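Local coordinates for secreted effector protein sseI (Salmonella enterica subsp. enterica serovar Typhimurium, PDB 4G2B), which is a secreted Salmonella effector with a dermonecrotoxin-type papain-like fold and probably acts in host cells as a cysteine-dependent, deamidase-like enzyme, at residues R130-Y135 with P169-T174. Residues are numbered along the deposited sequence; the frame is centred on the assembly and turned at random.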
loop_
_atom_site.group_PDB
_atom_site.type_symbol
_atom_site.label_atom_id
_atom_site.label_comp_id
_atom_site.label_asym_id
_atom_site.label_seq_id
_atom_site.Cartn_x
_atom_site.Cartn_y
_atom_site.Cartn_z
ATOM N N ARG A 130 -13.299 -3.827 2.753
ATOM C CA ARG A 130 -13.932 -3.894 4.034
ATOM C C ARG A 130 -13.594 -5.101 4.917
ATOM O O ARG A 130 -14.290 -5.317 5.912
ATOM C CB ARG A 130 -15.464 -3.770 3.885
ATOM C CG ARG A 130 -16.122 -4.642 2.782
ATOM C CD ARG A 130 -17.609 -4.238 2.425
ATOM N NE ARG A 130 -17.874 -2.789 2.562
ATOM C CZ ARG A 130 -17.451 -1.836 1.718
ATOM N NH1 ARG A 130 -16.746 -2.156 0.623
ATOM N NH2 ARG A 130 -17.754 -0.552 1.961
ATOM N N LYS A 131 -12.569 -5.882 4.600
ATOM C CA LYS A 131 -12.173 -6.915 5.565
ATOM C C LYS A 131 -11.193 -6.279 6.587
ATOM O O LYS A 131 -10.413 -5.394 6.245
ATOM C CB LYS A 131 -11.583 -8.139 4.892
ATOM C CG LYS A 131 -12.631 -9.022 4.169
ATOM C CD LYS A 131 -11.996 -9.794 3.059
ATOM C CE LYS A 131 -12.975 -10.608 2.192
ATOM N NZ LYS A 131 -12.766 -12.038 2.358
ATOM N N LEU A 132 -11.338 -6.713 7.837
ATOM C CA LEU A 132 -10.421 -6.447 8.913
ATOM C C LEU A 132 -9.269 -7.445 8.862
ATOM O O LEU A 132 -9.486 -8.660 8.866
ATOM C CB LEU A 132 -11.139 -6.612 10.221
ATOM C CG LEU A 132 -10.278 -6.524 11.474
ATOM C CD1 LEU A 132 -9.473 -5.162 11.611
ATOM C CD2 LEU A 132 -11.180 -6.740 12.697
ATOM N N ILE A 133 -8.045 -6.927 8.776
ATOM C CA ILE A 133 -6.847 -7.749 8.615
ATOM C C ILE A 133 -5.823 -7.313 9.639
ATOM O O ILE A 133 -5.482 -6.122 9.792
ATOM C CB ILE A 133 -6.223 -7.668 7.235
ATOM C CG1 ILE A 133 -7.291 -8.034 6.196
ATOM C CG2 ILE A 133 -5.024 -8.575 7.133
ATOM C CD1 ILE A 133 -6.879 -7.800 4.749
ATOM N N TYR A 134 -5.343 -8.291 10.368
ATOM C CA TYR A 134 -4.384 -7.999 11.387
ATOM C C TYR A 134 -3.547 -9.219 11.602
ATOM O O TYR A 134 -3.932 -10.349 11.213
ATOM C CB TYR A 134 -5.073 -7.436 12.654
ATOM C CG TYR A 134 -5.954 -8.355 13.422
ATOM C CD1 TYR A 134 -5.410 -9.441 14.153
ATOM C CD2 TYR A 134 -7.323 -8.142 13.479
ATOM C CE1 TYR A 134 -6.255 -10.305 14.885
ATOM C CE2 TYR A 134 -8.162 -8.993 14.188
ATOM C CZ TYR A 134 -7.635 -10.072 14.885
ATOM O OH TYR A 134 -8.520 -10.865 15.607
ATOM N N TYR A 135 -2.362 -8.980 12.133
ATOM C CA TYR A 135 -1.385 -10.027 12.292
ATOM C C TYR A 135 -0.535 -9.828 13.524
ATOM O O TYR A 135 -0.569 -8.779 14.145
ATOM C CB TYR A 135 -0.464 -10.112 11.078
ATOM C CG TYR A 135 0.442 -8.908 10.855
ATOM C CD1 TYR A 135 1.630 -8.750 11.566
ATOM C CD2 TYR A 135 0.096 -7.903 9.958
ATOM C CE1 TYR A 135 2.423 -7.678 11.369
ATOM C CE2 TYR A 135 0.934 -6.832 9.766
ATOM C CZ TYR A 135 2.076 -6.722 10.435
ATOM O OH TYR A 135 2.901 -5.618 10.199
ATOM N N PRO A 169 -11.240 -1.195 9.063
ATOM C CA PRO A 169 -12.341 -0.638 8.344
ATOM C C PRO A 169 -13.337 0.037 9.253
ATOM O O PRO A 169 -13.394 -0.215 10.468
ATOM C CB PRO A 169 -12.974 -1.834 7.641
ATOM C CG PRO A 169 -12.489 -3.078 8.443
ATOM C CD PRO A 169 -11.305 -2.654 9.226
ATOM N N ARG A 170 -14.111 0.924 8.621
ATOM C CA ARG A 170 -15.089 1.765 9.314
ATOM C C ARG A 170 -15.948 0.976 10.341
ATOM O O ARG A 170 -16.015 1.346 11.556
ATOM C CB ARG A 170 -15.976 2.474 8.277
ATOM C CG ARG A 170 -16.812 3.516 8.854
ATOM C CD ARG A 170 -17.647 4.163 7.759
ATOM N NE ARG A 170 -17.598 5.620 7.882
ATOM C CZ ARG A 170 -18.344 6.462 7.162
ATOM N NH1 ARG A 170 -19.213 6.002 6.243
ATOM N NH2 ARG A 170 -18.212 7.777 7.352
ATOM N N TRP A 171 -16.522 -0.121 9.863
ATOM C CA TRP A 171 -17.342 -1.031 10.696
ATOM C C TRP A 171 -16.638 -1.604 11.941
ATOM O O TRP A 171 -17.277 -1.862 12.989
ATOM C CB TRP A 171 -17.884 -2.197 9.876
ATOM C CG TRP A 171 -16.896 -3.302 9.467
ATOM C CD1 TRP A 171 -16.391 -3.493 8.214
ATOM C CD2 TRP A 171 -16.393 -4.411 10.268
ATOM N NE1 TRP A 171 -15.586 -4.619 8.179
ATOM C CE2 TRP A 171 -15.551 -5.189 9.424
ATOM C CE3 TRP A 171 -16.530 -4.794 11.611
ATOM C CZ2 TRP A 171 -14.884 -6.349 9.872
ATOM C CZ3 TRP A 171 -15.839 -5.939 12.067
ATOM C CH2 TRP A 171 -15.022 -6.696 11.197
ATOM N N PHE A 172 -15.343 -1.865 11.819
ATOM C CA PHE A 172 -14.604 -2.359 12.955
ATOM C C PHE A 172 -14.372 -1.237 13.954
ATOM O O PHE A 172 -14.415 -1.463 15.159
ATOM C CB PHE A 172 -13.268 -3.001 12.531
ATOM C CG PHE A 172 -12.467 -3.466 13.682
ATOM C CD1 PHE A 172 -12.984 -4.436 14.535
ATOM C CD2 PHE A 172 -11.232 -2.922 13.942
ATOM C CE1 PHE A 172 -12.260 -4.858 15.627
ATOM C CE2 PHE A 172 -10.494 -3.329 15.008
ATOM C CZ PHE A 172 -10.995 -4.285 15.875
ATOM N N ASN A 173 -14.136 -0.020 13.457
ATOM C CA ASN A 173 -13.924 1.139 14.333
ATOM C C ASN A 173 -15.171 1.417 15.174
ATOM O O ASN A 173 -15.080 1.736 16.354
ATOM C CB ASN A 173 -13.526 2.396 13.517
ATOM C CG ASN A 173 -12.235 2.184 12.713
ATOM O OD1 ASN A 173 -11.296 1.511 13.166
ATOM N ND2 ASN A 173 -12.207 2.716 11.505
ATOM N N THR A 174 -16.321 1.285 14.528
ATOM C CA THR A 174 -17.626 1.308 15.180
ATOM C C THR A 174 -17.813 0.205 16.201
ATOM O O THR A 174 -18.256 0.453 17.343
ATOM C CB THR A 174 -18.684 1.137 14.125
ATOM O OG1 THR A 174 -18.680 2.317 13.315
ATOM C CG2 THR A 174 -20.094 0.878 14.747
#
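Leu132, Trp171 and Phe172 form a small apolar cluster, closed by one indole-to-backbone hydrogen bond, where the start of strand 132-138 meets the first turn of the short C-terminal helix 170-175. Pro169, at the N-cap position, packs on Leu132, its CG also 3.8 Å from both Arg130 O and Lys131 O. Leu132 carries most of the packing, its CG anti to the backbone N (chi1 173°), which places both methyls against the helix. Leu132 CD2 sits over one face of the Phe172 ring, 3.6 Å from the centroid, a CH-pi contact. Leu132 CD1 lies between proline and phenyl ring, 3.9 Å from Pro169 CD and 3.7 Å from Phe172 CD2, while Leu132 CB is 3.8 Å from Trp171 CZ2. In Trp171, chi1 swings the indole toward the strand and chi2 (-106°) presents its N-H. There Trp171 NE1 donates to Arg130 O at 2.7 Å, nearly straight at 172°, with the acceptor in the indole plane. Phe165, on the neighbouring strand 164-165, touches both Leu132 and Phe172, so the cluster continues into the sheet. Between these segments the packing is mainly apolar, with one hydrogen bond; that bond, with Pro169 CG on one indole face and Leu132 CB beside the benzo part, probably limits the ring's rotation.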